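Local coordinates for protein phosphoribosylaminoimidazole-succinocarboxamide synthase (Saccharomyces cerevisiae, PDB 2CNV) that catalyses the ATP-dependent joining of L-aspartate to carboxyaminoimidazole ribotide, giving the succinocarboxamide SAICAR in de novo purine biosynthesis, at residues 37-42 and 258-263; 83-88 and 106-111; 213-218 and 240-245. One frame throughout, in Å; residues are numbered along the deposited sequence.

Contact 1. Residues 37-42 and 258-263; sequences DRISAY and YDKQFL. With SSS (N-{[5-amino-1-(5-O-phosphono-beta-D-arabinofuranosyl)-1H-imidazol-4-yl]carbonyl}-L-aspartic acid), chain D; SO4 (sulfate ion), chain E.
Ile-39 and Leu-263 meet tip to tip, CD1 of Ile-39 lying 4.0 Å from CD2 of Leu-263, and the same leucine methyl rests on CB of Ala-41. Branched aliphatic groups suit this buried spot, and the short side chain of Ala-41 lets the leucine methyl come close to the strand. Beside them Lys-260 runs past Ile-39 in the opposite direction, its CE 3.2 Å from the carbonyl O of Ser-40, a buried oxygen that has no hydrogen-bond partner. Extended through chi2 and chi3 and bent at the last torsion (chi4 69°), the chain carries the ammonium to Asp-259, where Lys-260 NZ meets Asp-259 OD2 on the syn side at 2.6 Å; Asp-239 is a second salt-bridge partner. A lysine serves well here, greasy along its length and charged at the end. In this buried part the backbone N of Tyr-42 also donates to carboxylate O68 of the SAICAR-like ligand SSS, and Ser-40 OG, in one of its two modelled conformers, to O65 of the other carboxylate, so segment 37-42 holds the succinyl end.

No hydrogen bond joins the segments directly. On the looser side a sulfate, probably from the crystallisation liquor, links partly exposed Tyr-42 OH (2.7 Å to O4) with Gln-261 NE2. The short strand 40-41 thus lies against the start of helix 261-269, where Ala-41 also touches Leu-267, while Tyr-292 of helix 282-300 packs on Ile-39.

Contact 2. Residues 83-88 and 106-111; sequences KTIFDY and SLLVHK
Ile-85 lies opposite Leu-108, their CA atoms 6.8 Å apart, where the 3-10 turn 85-88 packs on strand 106-110 without any hydrogen bond between the two. Ile-85 is extended at both torsions (chi1 -165°), its CG1 trans to the main-chain nitrogen, which aims CD1 at the strand. That methyl sits 3.5 Å from the backbone N of Leu-108 and also touches the carbonyl O and CB of Ser-106, so a slim aliphatic tip meets peptide backbone as much as side chain. Ser-106 suits the spot because its small CB admits the methyl; its OG is hydrogen-bonded to Leu-102 O.

Leu-108 crosses Ile-85 obliquely: Leu-108 CB lies 3.9 Å from Ile-85 CD1, and Leu-108 CD2 lies 3.5 Å from Tyr-88 CB. The leucine and tyrosine side chains stand at about a right angle, and the phenol leads away from the strand to a hydrogen bond between its OH and Ala-80 N. Tyrosine therefore offers an apolar root to the leucine and a polar end to the loop.

The turn is held from within. Asp-87 OD2 accepts the N-H of Thr-84 through its anti lone pair at 2.7 Å, while Asp-87 N binds Thr-84 O. Ile-85 also touches Leu-32 of the neighbouring strand 30-35. The arrangement is a 3-10 turn covering the last strand of the four-stranded antiparallel sheet in the N-terminal part of the SAICAR synthetase fold.

Contact 3. Residues 213-218 and 240-245; sequences IADTKF and SSRFWN. With SSS (N-{[5-amino-1-(5-O-phosphono-beta-D-arabinofuranosyl)-1H-imidazol-4-yl]carbonyl}-L-aspartic acid), chain D.
The planes of the Asp-215 carboxylate and the Arg-242 guanidinium are turned 73° apart, yet NH1 of Arg-242 meets OD2 of Asp-215 at 2.9 Å almost in the guanidinium plane and on the syn side of the oxygen. The extended arginine chain also presents its guanidinium edge to the phosphate of SSS: NH1 binds O3A and NH2 binds O1A, each at 2.9 Å. A forked cation suits two phosphate oxygens, and the aspartate, by steadying it, probably also offsets its charge. Asp-215 CG takes the position between backbone N and carbonyl carbon (chi1 54°), which brings OD1 to the sugar: it accepts from O2' at 3.0 Å and, weakly, from O3'. The frame is the antiparallel hairpin of strands 211-223 and 228-245, from which Asp-215 and Arg-242 reach the ligand on one face. Ala-214 N to Arg-242 O and Lys-217 N to Ser-240 O, both 2.9 Å, lace the strands. Ala-214 CB lies over the six-membered ring of Trp-244, a CH-pi contact 3.4 Å from the centroid; the alanine methyl, 9° off the ring normal, suits this close approach. On the face turned from the phosphate, Ile-213 and Phe-243 lie side by side, Ile-213 CG1 3.7 Å from Phe-243 CE1; Ala-206 of helix 185-208 packs on Ile-213.

Contacts 1 and 3 lie close together, centres about 14 Å apart, and both reach the same ligand: contact 1 at its succinyl end, contact 3 at its sugar and phosphate. They also touch, by a probable hydrogen bond from Tyr-258 N to Phe-243 O; strand 228-245 precedes helix 261-269 in the chain. Contact 2 stands apart, its centre about 28 Å from contact 1 and 27 Å from contact 3, on the four-stranded sheet rather than the mixed sheet of contact 3. In sequence, contact 1 encloses the other two, contact 2 closing before contact 3 opens. Contacts 1 and 3 thus bring distant parts of the sequence to one ligand, while contact 2 belongs to the separate four-stranded sheet.

Contact 1. Residues 37-42 and 258-263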
# COMPACT_ATOMS: atom_id res chain seq x y z
N ASP A 37 3.37 4.44 -12.48
CA ASP A 37 2.66 3.29 -13.02
C ASP A 37 3.56 2.04 -13.00
O ASP A 37 3.20 1.01 -13.56
CB ASP A 37 2.19 3.58 -14.45
CG ASP A 37 1.13 4.65 -14.52
OD1 ASP A 37 0.42 4.87 -13.51
OD2 ASP A 37 1.00 5.28 -15.59
N ARG A 38 4.71 2.16 -12.34
CA ARG A 38 5.60 1.02 -12.12
C ARG A 38 4.88 -0.08 -11.35
O ARG A 38 3.99 0.19 -10.53
CB ARG A 38 6.87 1.46 -11.35
CG ARG A 38 7.75 2.47 -12.10
CD ARG A 38 9.14 2.62 -11.48
NE ARG A 38 9.16 3.10 -10.09
CZ ARG A 38 9.31 4.38 -9.71
NH1 ARG A 38 9.42 5.34 -10.61
NH2 ARG A 38 9.34 4.69 -8.42
N ILE A 39 5.24 -1.33 -11.64
CA ILE A 39 4.68 -2.48 -10.94
C ILE A 39 5.80 -3.46 -10.57
O ILE A 39 6.76 -3.62 -11.34
CB ILE A 39 3.59 -3.18 -11.80
CG1 ILE A 39 2.96 -4.38 -11.06
CG2 ILE A 39 4.16 -3.59 -13.18
CD1 ILE A 39 1.65 -4.86 -11.67
N SER A 40 5.69 -4.10 -9.41
CA SER A 40 6.68 -5.08 -8.97
C SER A 40 6.06 -6.47 -8.86
O SER A 40 4.86 -6.62 -8.62
CB SER A 40 7.31 -4.66 -7.63
OG SER A 40 8.28 -5.58 -7.19
N ALA A 41 6.89 -7.49 -9.07
CA ALA A 41 6.48 -8.88 -8.86
C ALA A 41 7.72 -9.65 -8.43
O ALA A 41 8.81 -9.41 -8.95
CB ALA A 41 5.91 -9.47 -10.13
N TYR A 42 7.57 -10.54 -7.45
CA TYR A 42 8.72 -11.29 -6.93
C TYR A 42 9.89 -10.36 -6.56
O TYR A 42 11.05 -10.63 -6.88
CB TYR A 42 9.17 -12.36 -7.94
CG TYR A 42 8.07 -13.33 -8.32
CD1 TYR A 42 7.65 -14.31 -7.43
CD2 TYR A 42 7.45 -13.25 -9.56
CE1 TYR A 42 6.64 -15.21 -7.77
CE2 TYR A 42 6.43 -14.14 -9.92
CZ TYR A 42 6.04 -15.12 -9.01
OH TYR A 42 5.04 -16.00 -9.34
N TYR A 258 -5.26 -11.00 -6.56
CA TYR A 258 -6.35 -10.33 -7.27
C TYR A 258 -5.80 -9.50 -8.42
O TYR A 258 -6.35 -9.53 -9.52
CB TYR A 258 -7.14 -9.45 -6.31
CG TYR A 258 -8.37 -8.79 -6.89
CD1 TYR A 258 -8.28 -7.58 -7.59
CD2 TYR A 258 -9.64 -9.34 -6.69
CE1 TYR A 258 -9.43 -6.97 -8.12
CE2 TYR A 258 -10.78 -8.74 -7.19
CZ TYR A 258 -10.67 -7.55 -7.90
OH TYR A 258 -11.81 -6.96 -8.39
N ASP A 259 -4.72 -8.77 -8.16
CA ASP A 259 -4.17 -7.82 -9.13
C ASP A 259 -2.98 -8.36 -9.94
O ASP A 259 -2.81 -7.98 -11.09
CB ASP A 259 -3.77 -6.51 -8.46
CG ASP A 259 -2.78 -6.70 -7.32
OD1 ASP A 259 -2.99 -7.58 -6.47
OD2 ASP A 259 -1.78 -5.95 -7.27
N LYS A 260 -2.17 -9.23 -9.33
CA LYS A 260 -0.91 -9.62 -9.94
C LYS A 260 -0.81 -11.04 -10.49
O LYS A 260 0.24 -11.41 -11.02
CB LYS A 260 0.27 -9.32 -9.00
CG LYS A 260 0.46 -7.83 -8.79
CD LYS A 260 1.74 -7.50 -8.04
CE LYS A 260 1.80 -6.00 -7.74
NZ LYS A 260 0.77 -5.60 -6.73
N GLN A 261 -1.87 -11.84 -10.39
CA GLN A 261 -1.74 -13.26 -10.76
C GLN A 261 -1.47 -13.49 -12.24
O GLN A 261 -0.68 -14.37 -12.60
CB GLN A 261 -2.94 -14.10 -10.30
CG GLN A 261 -2.61 -15.61 -10.22
CD GLN A 261 -1.51 -15.90 -9.21
OE1 GLN A 261 -1.61 -15.51 -8.04
NE2 GLN A 261 -0.45 -16.59 -9.65
N PHE A 262 -2.13 -12.71 -13.09
CA PHE A 262 -1.91 -12.80 -14.54
C PHE A 262 -0.43 -12.55 -14.88
O PHE A 262 0.18 -13.32 -15.62
CB PHE A 262 -2.83 -11.83 -15.29
CG PHE A 262 -3.18 -12.29 -16.68
CD1 PHE A 262 -4.01 -13.41 -16.87
CD2 PHE A 262 -2.71 -11.61 -17.79
CE1 PHE A 262 -4.34 -13.84 -18.16
CE2 PHE A 262 -3.04 -12.04 -19.09
CZ PHE A 262 -3.86 -13.15 -19.27
N LEU A 263 0.13 -11.49 -14.30
CA LEU A 263 1.54 -11.17 -14.48
C LEU A 263 2.45 -12.25 -13.89
O LEU A 263 3.37 -12.73 -14.57
CB LEU A 263 1.87 -9.80 -13.87
CG LEU A 263 3.36 -9.44 -13.75
CD1 LEU A 263 4.07 -9.44 -15.12
CD2 LEU A 263 3.53 -8.12 -13.03
PA SSS D . 4.71 -11.07 3.92
O1A SSS D . 5.13 -11.40 2.52
O2A SSS D . 5.87 -10.89 4.87
O3A SSS D . 3.59 -11.91 4.45
O5' SSS D . 4.08 -9.61 3.81
C5' SSS D . 3.87 -8.78 4.95
C4' SSS D . 3.14 -7.51 4.51
O4' SSS D . 3.82 -6.97 3.39
C1' SSS D . 2.87 -6.41 2.48
N9 SSS D . 3.35 -6.43 1.07
C4 SSS D . 4.13 -7.31 0.42
O6 SSS D . 6.07 -8.38 -1.55
N3 SSS D . 4.62 -8.46 0.97
C6 SSS D . 5.15 -7.65 -1.90
N6 SSS D . 4.81 -7.45 -3.17
C61 SSS D . 5.49 -8.09 -4.29
C62 SSS D . 6.71 -7.32 -4.74
C63 SSS D . 4.45 -8.13 -5.40
C64 SSS D . 3.94 -9.54 -5.60
O65 SSS D . 7.25 -7.65 -5.81
O66 SSS D . 7.14 -6.38 -4.05
O67 SSS D . 2.79 -9.82 -5.19
O68 SSS D . 4.68 -10.39 -6.16
C5 SSS D . 4.35 -6.91 -0.88
N7 SSS D . 3.69 -5.74 -1.01
C8 SSS D . 3.10 -5.46 0.18
C2' SSS D . 1.53 -7.08 2.74
O2' SSS D . 1.09 -8.02 1.77
C3' SSS D . 1.71 -7.79 4.06
O3' SSS D . 0.74 -7.18 4.91
S SO4 E . 2.47 -17.84 -7.28
O1 SO4 E . 2.05 -18.36 -8.57
O2 SO4 E . 1.61 -16.71 -6.93
O3 SO4 E . 2.32 -18.87 -6.26
O4 SO4 E . 3.87 -17.41 -7.32

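Contact 2. Residues 83-88 and 106-111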
# COMPACT_ATOMS: atom_id res chain seq x y z
N LYS A 83 -9.21 25.07 -5.81
CA LYS A 83 -7.77 24.98 -6.02
C LYS A 83 -7.36 23.54 -6.30
O LYS A 83 -8.15 22.61 -6.07
CB LYS A 83 -7.00 25.53 -4.82
CG LYS A 83 -7.29 26.99 -4.50
CD LYS A 83 -6.14 27.63 -3.76
CE LYS A 83 -6.43 29.07 -3.41
NZ LYS A 83 -7.08 29.19 -2.08
N THR A 84 -6.14 23.35 -6.80
CA THR A 84 -5.60 22.00 -7.01
C THR A 84 -4.22 21.93 -6.37
O THR A 84 -3.69 22.94 -5.91
CB THR A 84 -5.47 21.61 -8.52
OG1 THR A 84 -4.39 22.33 -9.12
CG2 THR A 84 -6.78 21.87 -9.29
N ILE A 85 -3.65 20.73 -6.36
CA ILE A 85 -2.28 20.55 -5.90
C ILE A 85 -1.33 21.52 -6.62
O ILE A 85 -0.40 22.04 -6.02
CB ILE A 85 -1.82 19.06 -6.02
CG1 ILE A 85 -0.54 18.82 -5.21
CG2 ILE A 85 -1.69 18.61 -7.48
CD1 ILE A 85 -0.20 17.32 -5.06
N PHE A 86 -1.59 21.80 -7.89
CA PHE A 86 -0.68 22.66 -8.66
C PHE A 86 -0.59 24.08 -8.12
O PHE A 86 0.44 24.73 -8.27
CB PHE A 86 -1.00 22.59 -10.15
CG PHE A 86 -0.77 21.23 -10.72
CD1 PHE A 86 0.52 20.82 -11.05
CD2 PHE A 86 -1.82 20.33 -10.83
CE1 PHE A 86 0.76 19.54 -11.54
CE2 PHE A 86 -1.60 19.03 -11.32
CZ PHE A 86 -0.31 18.64 -11.67
N ASP A 87 -1.65 24.53 -7.46
CA ASP A 87 -1.63 25.84 -6.80
C ASP A 87 -0.66 25.88 -5.62
O ASP A 87 -0.20 26.96 -5.22
CB ASP A 87 -3.05 26.25 -6.38
CG ASP A 87 -3.98 26.40 -7.57
OD1 ASP A 87 -3.71 27.26 -8.44
OD2 ASP A 87 -4.96 25.64 -7.67
N TYR A 88 -0.32 24.70 -5.09
CA TYR A 88 0.57 24.55 -3.94
C TYR A 88 2.00 24.14 -4.34
O TYR A 88 2.84 23.86 -3.47
CB TYR A 88 -0.00 23.52 -2.95
CG TYR A 88 -1.32 23.97 -2.33
CD1 TYR A 88 -2.48 24.07 -3.09
CD2 TYR A 88 -1.39 24.31 -0.97
CE1 TYR A 88 -3.69 24.49 -2.53
CE2 TYR A 88 -2.60 24.73 -0.40
CZ TYR A 88 -3.73 24.81 -1.19
OH TYR A 88 -4.92 25.23 -0.65
N SER A 106 -0.66 12.44 -7.68
CA SER A 106 0.23 13.09 -6.71
C SER A 106 -0.54 13.56 -5.49
O SER A 106 -1.66 14.07 -5.61
CB SER A 106 0.98 14.25 -7.36
OG SER A 106 1.62 13.84 -8.55
N LEU A 107 0.04 13.35 -4.32
CA LEU A 107 -0.56 13.83 -3.07
C LEU A 107 0.41 14.73 -2.30
O LEU A 107 1.58 14.39 -2.13
CB LEU A 107 -1.02 12.65 -2.18
CG LEU A 107 -2.15 11.74 -2.68
CD1 LEU A 107 -2.35 10.56 -1.75
CD2 LEU A 107 -3.47 12.51 -2.87
N LEU A 108 -0.10 15.88 -1.88
CA LEU A 108 0.63 16.83 -1.05
C LEU A 108 0.44 16.44 0.41
O LEU A 108 -0.70 16.39 0.88
CB LEU A 108 0.11 18.25 -1.27
CG LEU A 108 1.03 19.41 -0.89
CD1 LEU A 108 2.23 19.51 -1.85
CD2 LEU A 108 0.24 20.71 -0.90
N VAL A 109 1.54 16.15 1.11
CA VAL A 109 1.45 15.61 2.47
C VAL A 109 2.33 16.38 3.46
O VAL A 109 3.37 16.93 3.07
CB VAL A 109 1.77 14.07 2.52
CG1 VAL A 109 0.87 13.27 1.56
CG2 VAL A 109 3.26 13.79 2.22
N HIS A 110 1.90 16.45 4.71
CA HIS A 110 2.69 17.07 5.78
C HIS A 110 3.76 16.08 6.22
O HIS A 110 3.48 14.88 6.36
CB HIS A 110 1.84 17.40 7.01
CG HIS A 110 0.77 18.42 6.78
ND1 HIS A 110 1.03 19.77 6.70
CD2 HIS A 110 -0.58 18.29 6.66
CE1 HIS A 110 -0.10 20.43 6.52
NE2 HIS A 110 -1.09 19.55 6.49
N LYS A 111 4.98 16.57 6.45
CA LYS A 111 6.02 15.79 7.10
C LYS A 111 5.65 15.65 8.57
O LYS A 111 5.34 16.63 9.24
CB LYS A 111 7.37 16.50 7.02
CG LYS A 111 7.96 16.67 5.64
CD LYS A 111 9.37 17.25 5.76
CE LYS A 111 9.86 17.83 4.44
NZ LYS A 111 11.14 18.57 4.64

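Contact 3. Residues 213-218 and 240-245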
# COMPACT_ATOMS: atom_id res chain seq x y z
N ILE A 213 -9.23 -8.53 1.89
CA ILE A 213 -7.91 -7.98 2.18
C ILE A 213 -7.28 -8.84 3.28
O ILE A 213 -7.59 -8.70 4.47
CB ILE A 213 -8.00 -6.48 2.58
CG1 ILE A 213 -8.77 -5.71 1.49
CG2 ILE A 213 -6.60 -5.88 2.84
CD1 ILE A 213 -8.93 -4.21 1.75
N ALA A 214 -6.40 -9.75 2.86
CA ALA A 214 -5.82 -10.78 3.74
C ALA A 214 -4.91 -10.18 4.82
O ALA A 214 -4.85 -10.68 5.95
CB ALA A 214 -5.04 -11.78 2.90
N ASP A 215 -4.20 -9.12 4.44
CA ASP A 215 -3.30 -8.41 5.32
C ASP A 215 -2.95 -7.07 4.68
O ASP A 215 -3.29 -6.83 3.51
CB ASP A 215 -2.04 -9.25 5.62
CG ASP A 215 -1.33 -9.73 4.36
OD1 ASP A 215 -1.21 -8.93 3.41
OD2 ASP A 215 -0.88 -10.89 4.32
N THR A 216 -2.29 -6.20 5.43
CA THR A 216 -1.94 -4.88 4.94
C THR A 216 -0.77 -4.33 5.72
O THR A 216 -0.56 -4.68 6.89
CB THR A 216 -3.14 -3.88 5.02
OG1 THR A 216 -2.88 -2.72 4.22
CG2 THR A 216 -3.41 -3.45 6.45
N LYS A 217 -0.01 -3.44 5.08
CA LYS A 217 1.09 -2.75 5.73
C LYS A 217 0.74 -1.27 5.85
O LYS A 217 0.59 -0.59 4.85
CB LYS A 217 2.37 -2.96 4.90
CG LYS A 217 3.63 -2.33 5.48
CD LYS A 217 4.88 -2.92 4.83
CE LYS A 217 5.10 -2.37 3.42
NZ LYS A 217 6.13 -3.15 2.66
N PHE A 218 0.57 -0.79 7.07
CA PHE A 218 0.38 0.63 7.31
C PHE A 218 1.72 1.26 7.67
O PHE A 218 2.63 0.58 8.17
CB PHE A 218 -0.57 0.89 8.49
CG PHE A 218 -1.99 0.45 8.27
CD1 PHE A 218 -2.78 1.04 7.29
CD2 PHE A 218 -2.57 -0.51 9.09
CE1 PHE A 218 -4.11 0.65 7.11
CE2 PHE A 218 -3.89 -0.89 8.93
CZ PHE A 218 -4.66 -0.32 7.93
N SER A 240 0.12 -2.30 -1.14
CA SER A 240 0.42 -2.33 0.30
C SER A 240 -0.23 -3.51 1.05
O SER A 240 0.03 -3.71 2.24
CB SER A 240 -0.01 -1.01 0.96
OG SER A 240 -1.42 -0.90 0.99
N SER A 241 -1.05 -4.28 0.34
CA SER A 241 -1.90 -5.31 0.96
C SER A 241 -2.01 -6.51 0.02
O SER A 241 -1.64 -6.41 -1.15
CB SER A 241 -3.31 -4.76 1.19
OG SER A 241 -3.29 -3.38 1.50
N ARG A 242 -2.52 -7.62 0.55
CA ARG A 242 -2.89 -8.78 -0.26
C ARG A 242 -4.39 -8.79 -0.53
O ARG A 242 -5.19 -8.98 0.38
CB ARG A 242 -2.49 -10.08 0.43
CG ARG A 242 -1.06 -10.48 0.16
CD ARG A 242 -0.76 -11.86 0.74
NE ARG A 242 0.63 -12.21 0.50
CZ ARG A 242 1.63 -12.05 1.37
NH1 ARG A 242 1.41 -11.55 2.59
NH2 ARG A 242 2.86 -12.39 1.01
N PHE A 243 -4.74 -8.56 -1.79
CA PHE A 243 -6.13 -8.60 -2.25
C PHE A 243 -6.44 -9.99 -2.80
O PHE A 243 -5.69 -10.52 -3.62
CB PHE A 243 -6.36 -7.54 -3.34
CG PHE A 243 -6.60 -6.13 -2.82
CD1 PHE A 243 -6.17 -5.73 -1.56
CD2 PHE A 243 -7.23 -5.19 -3.64
CE1 PHE A 243 -6.39 -4.42 -1.10
CE2 PHE A 243 -7.45 -3.88 -3.20
CZ PHE A 243 -7.02 -3.49 -1.92
N TRP A 244 -7.55 -10.56 -2.33
CA TRP A 244 -8.06 -11.83 -2.84
C TRP A 244 -9.51 -11.68 -3.29
O TRP A 244 -10.28 -10.95 -2.67
CB TRP A 244 -8.05 -12.90 -1.73
CG TRP A 244 -6.69 -13.33 -1.24
CD1 TRP A 244 -5.50 -13.24 -1.90
CD2 TRP A 244 -6.41 -13.96 0.01
NE1 TRP A 244 -4.48 -13.75 -1.13
CE2 TRP A 244 -5.02 -14.21 0.05
CE3 TRP A 244 -7.20 -14.34 1.11
CZ2 TRP A 244 -4.39 -14.83 1.15
CZ3 TRP A 244 -6.58 -14.95 2.20
CH2 TRP A 244 -5.19 -15.19 2.21
N ASN A 245 -9.86 -12.41 -4.34
CA ASN A 245 -11.26 -12.58 -4.75
C ASN A 245 -12.04 -13.36 -3.69
O ASN A 245 -11.76 -14.54 -3.42
CB ASN A 245 -11.32 -13.30 -6.11
CG ASN A 245 -12.75 -13.52 -6.61
OD1 ASN A 245 -13.70 -13.62 -5.83
ND2 ASN A 245 -12.90 -13.64 -7.92
PA SSS D . 4.71 -11.07 3.92
O1A SSS D . 5.13 -11.40 2.52
O2A SSS D . 5.87 -10.89 4.87
O3A SSS D . 3.59 -11.91 4.45
O5' SSS D . 4.08 -9.61 3.81
C5' SSS D . 3.87 -8.78 4.95
C4' SSS D . 3.14 -7.51 4.51
O4' SSS D . 3.82 -6.97 3.39
C1' SSS D . 2.87 -6.41 2.48
N9 SSS D . 3.35 -6.43 1.07
C4 SSS D . 4.13 -7.31 0.42
O6 SSS D . 6.07 -8.38 -1.55
N3 SSS D . 4.62 -8.46 0.97
C6 SSS D . 5.15 -7.65 -1.90
N6 SSS D . 4.81 -7.45 -3.17
C61 SSS D . 5.49 -8.09 -4.29
C62 SSS D . 6.71 -7.32 -4.74
C63 SSS D . 4.45 -8.13 -5.40
C64 SSS D . 3.94 -9.54 -5.60
O65 SSS D . 7.25 -7.65 -5.81
O66 SSS D . 7.14 -6.38 -4.05
O67 SSS D . 2.79 -9.82 -5.19
O68 SSS D . 4.68 -10.39 -6.16
C5 SSS D . 4.35 -6.91 -0.88
N7 SSS D . 3.69 -5.74 -1.01
C8 SSS D . 3.10 -5.46 0.18
C2' SSS D . 1.53 -7.08 2.74
O2' SSS D . 1.09 -8.02 1.77
C3' SSS D . 1.71 -7.79 4.06
O3' SSS D . 0.74 -7.18 4.91
O HOH W 1 -2.10 -0.22 4.06